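Local structure of toxin PAU_02230 (Photorhabdus asymbiotica subsp. asymbiotica ATCC 43949, 6HV6) at residues P120-F125 and K147-G152; V184-N189 and K217-L222; Y237-E242 and S357-N362; V282-D285 and T290-I293; F307-Y312 and Q332-P337. The protein is a bacterial toxin, also called PaTox, whose modelled part is a mixed alpha-beta structure with helices packed around a six-stranded antiparallel sheet. The protein carries 1 engineered substitution. All blocks are in the same frame, centred on the assembly; numbering follows the deposited sequence.

Contact 1: residues P120-F125 and K147-G152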
# COMPACT_ATOMS: atom_id res chain seq x y z
N PRO A 120 12.56 -6.43 32.20
CA PRO A 120 12.24 -5.55 33.33
C PRO A 120 13.33 -4.55 33.66
O PRO A 120 13.03 -3.51 34.26
CB PRO A 120 12.03 -6.54 34.48
CG PRO A 120 11.52 -7.77 33.80
CD PRO A 120 12.31 -7.85 32.52
N GLN A 121 14.58 -4.82 33.32
CA GLN A 121 15.57 -3.80 33.62
C GLN A 121 15.36 -2.52 32.82
O GLN A 121 16.09 -1.55 33.04
CB GLN A 121 16.99 -4.34 33.41
CG GLN A 121 17.25 -4.92 32.04
CD GLN A 121 17.03 -6.42 31.97
OE1 GLN A 121 15.95 -6.93 32.28
NE2 GLN A 121 18.07 -7.14 31.55
N TYR A 122 14.36 -2.46 31.93
CA TYR A 122 14.03 -1.22 31.25
C TYR A 122 12.68 -0.67 31.66
O TYR A 122 12.15 0.22 30.97
CB TYR A 122 14.10 -1.43 29.74
CG TYR A 122 15.48 -1.89 29.35
CD1 TYR A 122 16.50 -0.97 29.13
CD2 TYR A 122 15.78 -3.24 29.26
CE1 TYR A 122 17.77 -1.39 28.80
CE2 TYR A 122 17.06 -3.66 28.92
CZ TYR A 122 18.04 -2.73 28.70
OH TYR A 122 19.31 -3.12 28.36
N ASP A 123 12.12 -1.16 32.77
CA ASP A 123 10.79 -0.76 33.19
C ASP A 123 10.69 0.74 33.41
O ASP A 123 9.60 1.31 33.34
CB ASP A 123 10.40 -1.47 34.48
CG ASP A 123 9.98 -2.92 34.27
OD1 ASP A 123 9.62 -3.30 33.13
OD2 ASP A 123 9.98 -3.66 35.25
N ASN A 124 11.81 1.39 33.72
CA ASN A 124 11.77 2.83 33.94
C ASN A 124 11.30 3.58 32.70
O ASN A 124 10.84 4.72 32.82
CB ASN A 124 13.15 3.33 34.37
CG ASN A 124 14.11 3.41 33.20
OD1 ASN A 124 14.66 2.39 32.77
ND2 ASN A 124 14.32 4.61 32.67
N PHE A 125 11.41 2.98 31.52
CA PHE A 125 10.92 3.63 30.31
C PHE A 125 9.41 3.53 30.18
O PHE A 125 8.82 4.30 29.43
CB PHE A 125 11.58 3.03 29.06
CG PHE A 125 13.06 3.30 28.97
CD1 PHE A 125 13.56 4.55 29.25
CD2 PHE A 125 13.94 2.30 28.60
CE1 PHE A 125 14.92 4.82 29.16
CE2 PHE A 125 15.29 2.55 28.52
CZ PHE A 125 15.79 3.81 28.81
N LYS A 147 18.50 1.71 22.94
CA LYS A 147 17.79 2.22 21.78
C LYS A 147 16.88 1.15 21.18
O LYS A 147 15.72 1.42 20.85
CB LYS A 147 18.78 2.74 20.74
CG LYS A 147 19.58 4.01 21.16
CD LYS A 147 20.26 4.60 19.92
CE LYS A 147 21.47 5.51 20.27
NZ LYS A 147 21.13 6.65 21.18
N GLY A 148 17.37 -0.09 21.03
CA GLY A 148 16.52 -1.16 20.52
C GLY A 148 15.29 -1.38 21.38
O GLY A 148 14.17 -1.47 20.87
N VAL A 149 15.48 -1.45 22.70
CA VAL A 149 14.37 -1.57 23.64
C VAL A 149 13.37 -0.44 23.42
O VAL A 149 12.15 -0.66 23.37
CB VAL A 149 14.89 -1.57 25.09
CG1 VAL A 149 13.75 -1.33 26.07
CG2 VAL A 149 15.61 -2.89 25.41
N LEU A 150 13.87 0.80 23.30
CA LEU A 150 12.99 1.95 23.12
C LEU A 150 12.21 1.84 21.82
O LEU A 150 11.01 2.12 21.78
CB LEU A 150 13.80 3.25 23.14
CG LEU A 150 14.26 3.68 24.53
CD1 LEU A 150 15.40 4.71 24.47
CD2 LEU A 150 13.06 4.23 25.34
N ALA A 151 12.89 1.44 20.74
CA ALA A 151 12.18 1.18 19.49
C ALA A 151 11.11 0.12 19.68
O ALA A 151 10.00 0.25 19.16
CB ALA A 151 13.17 0.74 18.41
N GLY A 152 11.41 -0.93 20.44
CA GLY A 152 10.40 -1.94 20.72
C GLY A 152 9.21 -1.36 21.45
O GLY A 152 8.06 -1.59 21.08

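Contact 2: residues V184-N189 and K217-L222. With EDO (1,2-ethanediol), chain F.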
# COMPACT_ATOMS: atom_id res chain seq x y z
N VAL A 184 -12.92 5.89 -3.89
CA VAL A 184 -12.95 4.90 -2.82
C VAL A 184 -11.50 4.68 -2.39
O VAL A 184 -10.68 4.22 -3.18
CB VAL A 184 -13.62 3.59 -3.26
CG1 VAL A 184 -13.56 2.57 -2.14
CG2 VAL A 184 -15.07 3.84 -3.64
N LEU A 185 -11.19 5.03 -1.14
CA LEU A 185 -9.83 4.91 -0.64
C LEU A 185 -9.59 3.53 -0.04
O LEU A 185 -10.35 3.08 0.82
CB LEU A 185 -9.56 5.99 0.40
CG LEU A 185 -9.61 7.41 -0.16
CD1 LEU A 185 -9.24 8.40 0.93
CD2 LEU A 185 -8.66 7.55 -1.35
N THR A 186 -8.52 2.86 -0.49
CA THR A 186 -8.09 1.58 0.09
C THR A 186 -6.56 1.50 0.00
O THR A 186 -6.00 0.74 -0.79
CB THR A 186 -8.72 0.38 -0.63
OG1 THR A 186 -8.38 0.44 -2.03
CG2 THR A 186 -10.22 0.35 -0.48
N PRO A 187 -5.86 2.32 0.79
CA PRO A 187 -4.39 2.39 0.68
C PRO A 187 -3.77 1.10 1.19
O PRO A 187 -3.96 0.74 2.35
CB PRO A 187 -4.02 3.59 1.57
CG PRO A 187 -5.31 4.30 1.86
CD PRO A 187 -6.40 3.27 1.78
N GLN A 188 -3.01 0.41 0.33
CA GLN A 188 -2.57 -0.93 0.75
C GLN A 188 -1.57 -0.87 1.90
O GLN A 188 -1.49 -1.82 2.69
CB GLN A 188 -1.98 -1.73 -0.42
CG GLN A 188 -0.70 -1.14 -1.00
CD GLN A 188 0.03 -2.09 -1.95
OE1 GLN A 188 -0.26 -3.29 -2.00
NE2 GLN A 188 1.01 -1.55 -2.68
N ASN A 189 -0.83 0.24 2.03
CA ASN A 189 0.09 0.34 3.16
C ASN A 189 -0.64 0.35 4.49
O ASN A 189 -0.06 -0.04 5.52
CB ASN A 189 0.97 1.59 3.01
CG ASN A 189 2.03 1.39 1.97
OD1 ASN A 189 2.32 0.25 1.59
ND2 ASN A 189 2.64 2.48 1.51
N LYS A 217 -17.52 -4.27 -2.95
CA LYS A 217 -17.29 -5.39 -2.04
C LYS A 217 -15.80 -5.67 -1.87
O LYS A 217 -15.30 -5.81 -0.75
CB LYS A 217 -18.01 -6.62 -2.58
CG LYS A 217 -17.73 -7.91 -1.80
CD LYS A 217 -18.34 -9.09 -2.54
CE LYS A 217 -19.24 -9.92 -1.64
NZ LYS A 217 -18.47 -10.56 -0.54
N LEU A 218 -15.06 -5.75 -2.98
CA LEU A 218 -13.63 -6.05 -2.86
C LEU A 218 -12.87 -4.93 -2.15
O LEU A 218 -11.95 -5.21 -1.38
CB LEU A 218 -13.02 -6.31 -4.24
CG LEU A 218 -11.52 -6.59 -4.15
CD1 LEU A 218 -11.24 -7.84 -3.26
CD2 LEU A 218 -10.91 -6.75 -5.52
N SER A 219 -13.23 -3.66 -2.41
CA SER A 219 -12.62 -2.55 -1.68
C SER A 219 -12.79 -2.71 -0.17
O SER A 219 -11.84 -2.47 0.59
CB SER A 219 -13.24 -1.21 -2.11
OG SER A 219 -12.71 -0.80 -3.35
N LYS A 220 -13.99 -3.09 0.27
CA LYS A 220 -14.22 -3.29 1.71
C LYS A 220 -13.43 -4.48 2.23
O LYS A 220 -12.89 -4.44 3.34
CB LYS A 220 -15.71 -3.49 1.98
CG LYS A 220 -16.51 -2.20 2.03
CD LYS A 220 -17.95 -2.48 2.44
CE LYS A 220 -18.93 -2.25 1.29
NZ LYS A 220 -18.97 -0.83 0.85
N MET A 221 -13.41 -5.58 1.47
CA MET A 221 -12.66 -6.75 1.90
C MET A 221 -11.18 -6.44 2.01
O MET A 221 -10.53 -6.86 2.98
CB MET A 221 -12.89 -7.90 0.93
CG MET A 221 -14.31 -8.41 0.95
SD MET A 221 -14.57 -9.57 -0.39
CE MET A 221 -13.29 -10.78 -0.01
N LEU A 222 -10.62 -5.72 1.04
CA LEU A 222 -9.20 -5.35 1.11
C LEU A 222 -8.92 -4.51 2.34
O LEU A 222 -8.01 -4.81 3.12
CB LEU A 222 -8.78 -4.59 -0.16
CG LEU A 222 -8.64 -5.44 -1.42
CD1 LEU A 222 -8.51 -4.57 -2.67
CD2 LEU A 222 -7.45 -6.38 -1.29
C1 EDO F . -19.56 -3.15 -6.61
O1 EDO F . -20.07 -1.89 -7.05
C2 EDO F . -20.43 -3.75 -5.50
O2 EDO F . -19.72 -4.78 -4.81
O HOH W 1 -10.29 0.65 -3.70

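Contact 3: residues Y237-E242 and S357-N362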
# COMPACT_ATOMS: atom_id res chain seq x y z
N TYR A 237 -5.48 -12.14 1.81
CA TYR A 237 -4.04 -11.90 1.68
C TYR A 237 -3.31 -13.12 1.14
O TYR A 237 -2.45 -12.99 0.26
CB TYR A 237 -3.45 -11.50 3.04
CG TYR A 237 -1.96 -11.27 2.98
CD1 TYR A 237 -1.43 -10.21 2.27
CD2 TYR A 237 -1.08 -12.11 3.65
CE1 TYR A 237 -0.06 -9.99 2.22
CE2 TYR A 237 0.29 -11.91 3.60
CZ TYR A 237 0.79 -10.84 2.89
OH TYR A 237 2.15 -10.62 2.83
N LYS A 238 -3.64 -14.31 1.64
CA LYS A 238 -3.02 -15.53 1.12
C LYS A 238 -3.31 -15.71 -0.36
O LYS A 238 -2.42 -16.11 -1.13
CB LYS A 238 -3.50 -16.76 1.91
CG LYS A 238 -2.85 -16.90 3.30
CD LYS A 238 -2.85 -18.34 3.83
CE LYS A 238 -4.22 -18.80 4.23
NZ LYS A 238 -4.20 -20.05 5.09
N SER A 239 -4.53 -15.40 -0.80
CA SER A 239 -4.86 -15.54 -2.22
C SER A 239 -4.10 -14.53 -3.06
O SER A 239 -3.68 -14.84 -4.19
CB SER A 239 -6.37 -15.39 -2.44
OG SER A 239 -7.12 -16.43 -1.84
N LEU A 240 -3.94 -13.31 -2.55
CA LEU A 240 -3.16 -12.29 -3.25
C LEU A 240 -1.72 -12.76 -3.45
O LEU A 240 -1.17 -12.65 -4.55
CB LEU A 240 -3.20 -10.96 -2.49
CG LEU A 240 -4.52 -10.17 -2.52
CD1 LEU A 240 -4.45 -9.00 -1.55
CD2 LEU A 240 -4.82 -9.66 -3.92
N LYS A 241 -1.11 -13.30 -2.39
CA LYS A 241 0.25 -13.81 -2.52
C LYS A 241 0.33 -14.91 -3.56
O LYS A 241 1.30 -15.00 -4.32
CB LYS A 241 0.79 -14.31 -1.18
CG LYS A 241 1.29 -13.20 -0.27
CD LYS A 241 2.18 -13.74 0.83
CE LYS A 241 1.41 -14.72 1.71
NZ LYS A 241 2.15 -15.15 2.94
N GLU A 242 -0.70 -15.75 -3.64
CA GLU A 242 -0.68 -16.85 -4.59
C GLU A 242 -0.92 -16.36 -6.01
O GLU A 242 -0.25 -16.80 -6.95
CB GLU A 242 -1.71 -17.90 -4.20
CG GLU A 242 -1.74 -19.10 -5.13
CD GLU A 242 -0.48 -19.94 -5.06
OE1 GLU A 242 0.30 -19.76 -4.10
OE2 GLU A 242 -0.28 -20.78 -5.97
N SER A 357 -4.93 -21.60 -5.84
CA SER A 357 -5.03 -22.51 -4.69
C SER A 357 -6.43 -23.11 -4.60
O SER A 357 -7.01 -23.22 -3.52
CB SER A 357 -4.67 -21.82 -3.38
OG SER A 357 -3.44 -21.12 -3.48
N GLY A 358 -6.98 -23.50 -5.75
CA GLY A 358 -8.29 -24.11 -5.78
C GLY A 358 -9.46 -23.14 -5.74
O GLY A 358 -10.61 -23.60 -5.68
N ARG A 359 -9.21 -21.84 -5.76
CA ARG A 359 -10.27 -20.84 -5.72
C ARG A 359 -10.23 -20.00 -6.98
O ARG A 359 -9.16 -19.54 -7.39
CB ARG A 359 -10.13 -19.93 -4.48
CG ARG A 359 -10.31 -20.66 -3.14
CD ARG A 359 -10.97 -19.77 -2.06
NE ARG A 359 -10.15 -18.62 -1.68
CZ ARG A 359 -10.51 -17.70 -0.79
NH1 ARG A 359 -11.69 -17.79 -0.18
NH2 ARG A 359 -9.70 -16.68 -0.51
N ASN A 360 -11.39 -19.80 -7.61
CA ASN A 360 -11.49 -18.83 -8.70
C ASN A 360 -11.56 -17.41 -8.13
O ASN A 360 -11.66 -17.20 -6.92
CB ASN A 360 -12.71 -19.13 -9.57
CG ASN A 360 -14.01 -19.15 -8.78
OD1 ASN A 360 -14.32 -18.20 -8.05
ND2 ASN A 360 -14.78 -20.22 -8.92
N LEU A 361 -11.49 -16.42 -9.02
CA LEU A 361 -11.44 -15.05 -8.54
C LEU A 361 -12.72 -14.68 -7.79
O LEU A 361 -12.67 -13.88 -6.84
CB LEU A 361 -11.19 -14.07 -9.68
CG LEU A 361 -9.87 -14.11 -10.45
CD1 LEU A 361 -9.64 -12.80 -11.21
CD2 LEU A 361 -8.69 -14.41 -9.53
N ASN A 362 -13.86 -15.26 -8.17
CA ASN A 362 -15.10 -14.97 -7.46
C ASN A 362 -15.06 -15.48 -6.03
O ASN A 362 -15.45 -14.78 -5.09
CB ASN A 362 -16.29 -15.57 -8.21
CG ASN A 362 -16.84 -14.66 -9.29
OD1 ASN A 362 -16.56 -13.46 -9.31
ND2 ASN A 362 -17.65 -15.22 -10.17
O HOH W 2 -6.91 -19.07 -2.77
O HOH W 3 -2.53 -21.78 -7.48

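Contact 4: residues V282-D285 and T290-I293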
# COMPACT_ATOMS: atom_id res chain seq x y z
N VAL A 282 -7.15 -2.60 -18.27
CA VAL A 282 -5.78 -2.54 -18.73
C VAL A 282 -4.88 -2.53 -17.50
O VAL A 282 -5.04 -1.67 -16.62
CB VAL A 282 -5.53 -1.31 -19.61
CG1 VAL A 282 -4.06 -1.18 -19.93
CG2 VAL A 282 -6.36 -1.39 -20.90
N ARG A 283 -3.96 -3.48 -17.42
CA ARG A 283 -2.98 -3.48 -16.35
C ARG A 283 -1.90 -2.45 -16.68
O ARG A 283 -1.43 -2.37 -17.82
CB ARG A 283 -2.37 -4.87 -16.18
CG ARG A 283 -1.40 -4.98 -15.00
CD ARG A 283 -0.71 -6.34 -14.95
NE ARG A 283 0.38 -6.40 -15.92
CZ ARG A 283 0.42 -7.20 -16.98
NH1 ARG A 283 -0.56 -8.05 -17.22
NH2 ARG A 283 1.46 -7.14 -17.80
N VAL A 284 -1.51 -1.65 -15.69
CA VAL A 284 -0.46 -0.65 -15.83
C VAL A 284 0.78 -1.14 -15.09
O VAL A 284 0.76 -1.28 -13.87
CB VAL A 284 -0.90 0.73 -15.29
CG1 VAL A 284 0.21 1.78 -15.55
CG2 VAL A 284 -2.19 1.18 -15.95
N ASP A 285 1.85 -1.40 -15.83
CA ASP A 285 3.12 -1.79 -15.23
C ASP A 285 4.00 -0.55 -15.10
O ASP A 285 4.14 0.22 -16.05
CB ASP A 285 3.83 -2.85 -16.06
CG ASP A 285 3.06 -4.15 -16.15
OD1 ASP A 285 2.21 -4.41 -15.26
OD2 ASP A 285 3.31 -4.91 -17.11
N THR A 290 2.21 -1.87 -9.79
CA THR A 290 1.19 -2.24 -10.76
C THR A 290 -0.06 -1.46 -10.45
O THR A 290 -0.41 -1.27 -9.28
CB THR A 290 0.89 -3.75 -10.73
OG1 THR A 290 2.09 -4.49 -10.90
CG2 THR A 290 -0.13 -4.13 -11.83
N MET A 291 -0.75 -1.00 -11.49
CA MET A 291 -1.98 -0.27 -11.30
C MET A 291 -2.97 -0.77 -12.36
O MET A 291 -2.69 -1.71 -13.11
CB MET A 291 -1.72 1.24 -11.38
CG MET A 291 -0.82 1.79 -10.24
SD MET A 291 -0.09 3.36 -10.72
CE MET A 291 1.15 2.79 -11.87
N LEU A 292 -4.12 -0.12 -12.45
CA LEU A 292 -5.17 -0.63 -13.30
C LEU A 292 -6.02 0.53 -13.78
O LEU A 292 -6.32 1.44 -13.01
CB LEU A 292 -6.04 -1.64 -12.53
CG LEU A 292 -7.29 -2.14 -13.24
CD1 LEU A 292 -6.88 -3.25 -14.18
CD2 LEU A 292 -8.30 -2.62 -12.19
N ILE A 293 -6.42 0.49 -15.06
CA ILE A 293 -7.41 1.43 -15.56
C ILE A 293 -8.48 0.64 -16.29
O ILE A 293 -8.19 -0.38 -16.94
CB ILE A 293 -6.80 2.53 -16.46
CG1 ILE A 293 -6.06 1.93 -17.65
CG2 ILE A 293 -5.83 3.39 -15.66
CD1 ILE A 293 -5.19 2.96 -18.36
O HOH W 4 3.16 -5.07 -13.13

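Contact 5: residues F307-Y312 and Q332-P337. With EDO (1,2-ethanediol), chain G.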
# COMPACT_ATOMS: atom_id res chain seq x y z
N PHE A 307 -9.54 4.63 -12.47
CA PHE A 307 -8.12 4.45 -12.21
C PHE A 307 -7.98 3.85 -10.82
O PHE A 307 -8.40 4.47 -9.84
CB PHE A 307 -7.37 5.78 -12.31
CG PHE A 307 -5.92 5.72 -11.86
CD1 PHE A 307 -5.13 4.61 -12.16
CD2 PHE A 307 -5.35 6.76 -11.16
CE1 PHE A 307 -3.80 4.55 -11.76
CE2 PHE A 307 -4.02 6.72 -10.75
CZ PHE A 307 -3.24 5.61 -11.05
N TYR A 308 -7.44 2.64 -10.73
CA TYR A 308 -7.17 1.97 -9.45
C TYR A 308 -5.67 1.98 -9.21
O TYR A 308 -4.92 1.32 -9.93
CB TYR A 308 -7.70 0.54 -9.45
CG TYR A 308 -7.31 -0.29 -8.22
CD1 TYR A 308 -7.30 0.27 -6.95
CD2 TYR A 308 -6.95 -1.62 -8.33
CE1 TYR A 308 -6.96 -0.47 -5.82
CE2 TYR A 308 -6.61 -2.37 -7.20
CZ TYR A 308 -6.61 -1.79 -5.97
OH TYR A 308 -6.27 -2.53 -4.87
N ASP A 309 -5.24 2.74 -8.20
CA ASP A 309 -3.86 2.65 -7.71
C ASP A 309 -3.89 1.92 -6.38
O ASP A 309 -4.36 2.49 -5.38
CB ASP A 309 -3.23 4.03 -7.54
CG ASP A 309 -1.77 3.98 -7.10
OD1 ASP A 309 -1.27 2.91 -6.72
OD2 ASP A 309 -1.10 5.03 -7.16
N PRO A 310 -3.40 0.68 -6.31
CA PRO A 310 -3.38 -0.06 -5.04
C PRO A 310 -2.78 0.70 -3.87
O PRO A 310 -3.14 0.40 -2.72
CB PRO A 310 -2.53 -1.29 -5.38
CG PRO A 310 -2.89 -1.56 -6.83
CD PRO A 310 -2.96 -0.16 -7.44
N ASN A 311 -1.89 1.67 -4.11
CA ASN A 311 -1.33 2.44 -3.00
C ASN A 311 -2.35 3.38 -2.38
O ASN A 311 -2.17 3.80 -1.24
CB ASN A 311 -0.12 3.26 -3.47
CG ASN A 311 1.15 2.44 -3.53
OD1 ASN A 311 1.27 1.43 -2.85
ND2 ASN A 311 2.10 2.86 -4.37
N TYR A 312 -3.42 3.71 -3.11
CA TYR A 312 -4.37 4.73 -2.65
C TYR A 312 -5.83 4.27 -2.70
O TYR A 312 -6.54 4.36 -1.70
CB TYR A 312 -4.22 5.99 -3.49
CG TYR A 312 -2.89 6.65 -3.35
CD1 TYR A 312 -2.61 7.46 -2.25
CD2 TYR A 312 -1.90 6.48 -4.32
CE1 TYR A 312 -1.39 8.08 -2.13
CE2 TYR A 312 -0.67 7.10 -4.19
CZ TYR A 312 -0.42 7.89 -3.10
OH TYR A 312 0.79 8.53 -2.97
N GLN A 332 3.43 11.64 -12.88
CA GLN A 332 4.44 12.66 -12.62
C GLN A 332 4.71 12.82 -11.14
O GLN A 332 5.86 13.03 -10.73
CB GLN A 332 4.01 13.97 -13.27
CG GLN A 332 3.72 13.77 -14.75
CD GLN A 332 3.48 15.05 -15.50
OE1 GLN A 332 2.91 16.00 -14.96
NE2 GLN A 332 3.93 15.10 -16.75
N GLN A 333 3.67 12.67 -10.31
CA GLN A 333 3.86 12.71 -8.86
C GLN A 333 4.75 11.56 -8.38
O GLN A 333 5.58 11.74 -7.48
CB GLN A 333 2.50 12.65 -8.16
CG GLN A 333 2.54 12.88 -6.66
CD GLN A 333 1.16 12.74 -6.00
OE1 GLN A 333 0.42 11.79 -6.27
NE2 GLN A 333 0.83 13.69 -5.13
N TYR A 334 4.58 10.36 -8.95
CA TYR A 334 5.53 9.28 -8.69
C TYR A 334 6.90 9.54 -9.30
O TYR A 334 7.85 8.83 -8.97
CB TYR A 334 5.02 7.97 -9.27
CG TYR A 334 4.02 7.20 -8.45
CD1 TYR A 334 4.34 6.74 -7.18
CD2 TYR A 334 2.78 6.89 -8.97
CE1 TYR A 334 3.43 5.99 -6.43
CE2 TYR A 334 1.85 6.14 -8.24
CZ TYR A 334 2.18 5.70 -6.97
OH TYR A 334 1.26 4.96 -6.24
N ASP A 335 7.00 10.49 -10.24
CA ASP A 335 8.24 10.72 -11.00
C ASP A 335 8.66 9.49 -11.79
O ASP A 335 9.86 9.19 -11.92
CB ASP A 335 9.39 11.18 -10.08
CG ASP A 335 10.43 11.99 -10.83
OD1 ASP A 335 10.04 12.92 -11.58
OD2 ASP A 335 11.64 11.70 -10.67
N PHE A 336 7.69 8.73 -12.30
CA PHE A 336 8.00 7.63 -13.21
C PHE A 336 8.29 8.18 -14.60
O PHE A 336 7.45 8.91 -15.15
CB PHE A 336 6.83 6.66 -13.31
CG PHE A 336 6.56 5.89 -12.04
CD1 PHE A 336 7.58 5.60 -11.16
CD2 PHE A 336 5.28 5.44 -11.76
CE1 PHE A 336 7.33 4.87 -10.00
CE2 PHE A 336 5.02 4.71 -10.60
CZ PHE A 336 6.05 4.43 -9.73
N PRO A 337 9.43 7.85 -15.21
CA PRO A 337 9.63 8.24 -16.62
C PRO A 337 8.60 7.57 -17.52
O PRO A 337 8.12 6.47 -17.24
CB PRO A 337 11.06 7.76 -16.92
CG PRO A 337 11.37 6.77 -15.87
CD PRO A 337 10.60 7.16 -14.65
C1 EDO G . 5.75 1.71 -5.47
O1 EDO G . 4.79 1.50 -4.43
C2 EDO G . 5.79 3.19 -5.81
O2 EDO G . 6.22 3.93 -4.66
O HOH W 5 2.34 9.20 -5.20

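Contact 1: residues P120-F125 and K147-G152
Val149 and Leu150, neighbours on helix 144-176, each lay a methyl over the face of one aromatic ring, Val149 on Tyr122 and Leu150 on Phe125. Val149 CG2 stands 3.8 Å from the centroid of the Tyr122 ring and only 11° off its normal, a CH-pi contact almost over the middle. The other branch, CG1, is anti to the backbone N (chi1 166°) and reaches back to the root of the same side chain, 3.7 Å from Tyr122 CB. Leu150 meets Phe125 at about a right angle. Its CD2 lies 3.7 Å from Phe125 CG, displaced toward the rim of the ring, while Asn124 OD1 lies over the opposite face. Within the loop, Phe125 N bonds to Tyr122 O at 2.9 Å, a turn that presents both rings to the helix. Branched aliphatic residues suit the helix surface because a compact methyl can point its C-H bonds into the face of a ring, and Leu150 also packs on Arg136 and Tyr137 of helix 130-138. The loop between helices 101-115 and 130-138 meets the helix here by dispersion and CH-pi attraction, and this part of the contact probably rests on close fit rather than on directed polar bonds.

Contact 2: residues V184-N189 and K217-L222
Thr186, just beyond strand 182-185, faces Ser219 on helix 215-224, and the CA atoms of Thr186 and Ser219 come within 6.4 Å. The chain has left the strand at Thr186 and enters helix 188-191 after Pro187 at the N-cap. Small side chains suit so close an approach. Thr186 CG2 touches the helix backbone itself, 3.4 Å from Ser219 O, and lies 3.8 Å from Ser219 CB. Its chi1 of 58° sets OG1 between the backbone N and the carbonyl carbon and places the methyl on the carbonyl's far side, against the helix. Val184, two residues earlier and directed the same way, brings CG1 to 3.7 Å from Ser219 OG. The hydroxyl of Ser219 is chiefly held by Asp215 O, one turn back in its own helix. Water 1 lies 2.8 Å from Ser219 OG and also near Thr186 OG1, but that second distance is so short that the exact place of the water is doubtful. In the first turn of the helix, Lys217 N donates to O2 of a 1,2-ethanediol at 2.9 Å. Around the contact, Ser219 also packs on Met206 and Met314. Methyls of the strand side thus rest on the CB, hydroxyl and carbonyl oxygen of Ser219, whose OG is held by Asp215 O and a water, so the helix lies close to the edge strand without a direct polar bond between the two segments.

Contact 3: residues Y237-E242 and S357-N362
Kinks at chi2 (-147°) and chi3 steer the still long Arg359 side chain so that its guanidinium meets Ser239, while chi1 of Glu242 (-179°), with CG anti to the backbone N, brings CG to the Ser357 hydroxyl and the bend at chi2 turns the carboxylate. Arg359 NH2 donates to Ser239 OG at 2.9 Å. The bond is straight, 179° at the hydrogen, and the oxygen lies in the guanidinium plane at its edge. Serine suits this place because its short hydroxyl stays close to the helix: Ser239 OG also bonds to Pro235 O, one turn back. Water 2, 2.8 Å from Ser239 OG, reaches Arg359 NE as well, though weakly. At the other end, Ser357 OG presses on Glu242 CG at 3.1 Å, and the carboxylate is joined to the loop through water 3, which donates to Glu242 OE2 and accepts from Ser357 N, both at 2.9 Å. Positive phi at Ser357 and Gly358 turns the loop before Arg359. The contact ties helix 235-244 to the chain leading into helix 361-365, whose N-cap Asn360 bonds to Glu363 N. Ile364 of that helix touches both Ser239 and Arg359, and helix 199-211 touches Leu240 and Leu361.

Contact 4: residues V282-D285 and T290-I293
Val282 pairs with Ile293 and Val284 with Met291 through two backbone bonds each, among them Val282 N to Ile293 O and Val284 N to Met291 O, both 2.8 Å. In the second pair the donor Val284 N stands above the carbonyl plane of Met291, 51° out of it. On the face these four residues share, Val282 CB rests 3.8 Å from Ile293 CG1, and Val284 CG1 lies 3.9 Å from Met291 CE; beta-branched residues suit extended backbone, and the flexible methionine fills in beside them. This is the register of a beta hairpin, strands 280-286 and 289-296, with Arg283-Leu292 and Asp285-Thr290 as the non-hydrogen-bonded pairs on the other face. There Arg283 CG lies 3.5 Å from Thr290 CG2. A bend at chi3 (79°) then carries the guanidinium along its own strand to grip Asp285 side-on: Arg283 NE bonds to Asp285 OD1 at 2.8 Å and Arg283 NH2 to Asp285 OD2 at 3.0 Å, a salt bridge lying close to the guanidinium plane. Farther out, Asn253 OD1 accepts from Arg283 NH1, and Thr290 OG1 bonds to a bound 4-(2-hydroxyethyl)-1-piperazine ethanesulfonic acid. Strands 342-346 and 304-309 flank the hairpin, Phe275 touches Val282 and Ile293, and Leu200 packs on Arg283 and Thr290.

Contact 5: residues F307-Y312 and Q332-P337
Tyr334, in the last turn of helix 320-334, which ends in a Schellman motif at Asp335, reaches across to Asp309 and Asn311, which form an Asx turn at the end of strand 304-309. Its hydroxyl donates to Asp309 OD2 at 2.5 Å, a short bond that uses the syn lone pair of the carboxylate. The same oxygen accepts from Asn311 ND2 at 2.9 Å, with 162° at the hydrogen, so Tyr334 OH is gripped by one acceptor and one donor. Asp309 and Tyr334 come from opposite directions, OD2 lying at the edge of the ring and the carboxylate plane turned 49° from it. Asp309 OD1 serves the turn itself, accepting from Asn311 N at 3.0 Å, and also bonds to His289 NE2. Asparagine suits its place by offering two N-H groups: ND2 also donates to O1 of a 1,2-ethanediol, 3.0 Å away, while OD1 bonds to Gln188 NE2. Beside this network Tyr312, whose ring stacks with Trp173, slides past Tyr334 and brings CE2 to 3.5 Å from Tyr334 OH. On the helix side, Tyr334 CB sits over the centre of the Phe336 ring, 3.4 Å above its plane. The arrangement combines two standard chain endings, an Asx turn closing a strand and a Schellman motif closing a helix, with a tyrosine of the helix end bonded to the turn.

Contacts 1, 2 and 4 are buried, contacts 3 and 5 partly so. Contacts 2, 4 and 5 all reach the six-stranded sheet: contact 4 pairs two of its strands, contact 5 continues from the neighbouring strand, and contact 2 begins at the outermost strand 182-185. Contacts 4 and 5 join through Leu292 O and Tyr308 N, contacts 2 and 5 through Thr186 N and Tyr312 O. Contact 3 touches contact 2 where Leu222 packs on Leu240. Contact 1 lies in an outlying helical part reached by helix 144-176, its centre about 36 Å from that of contact 2. Ring faces serve there, backbone bonds in contact 4, a direct polar network at the strand end in contact 5, and arginine, carboxylate and water in contact 3.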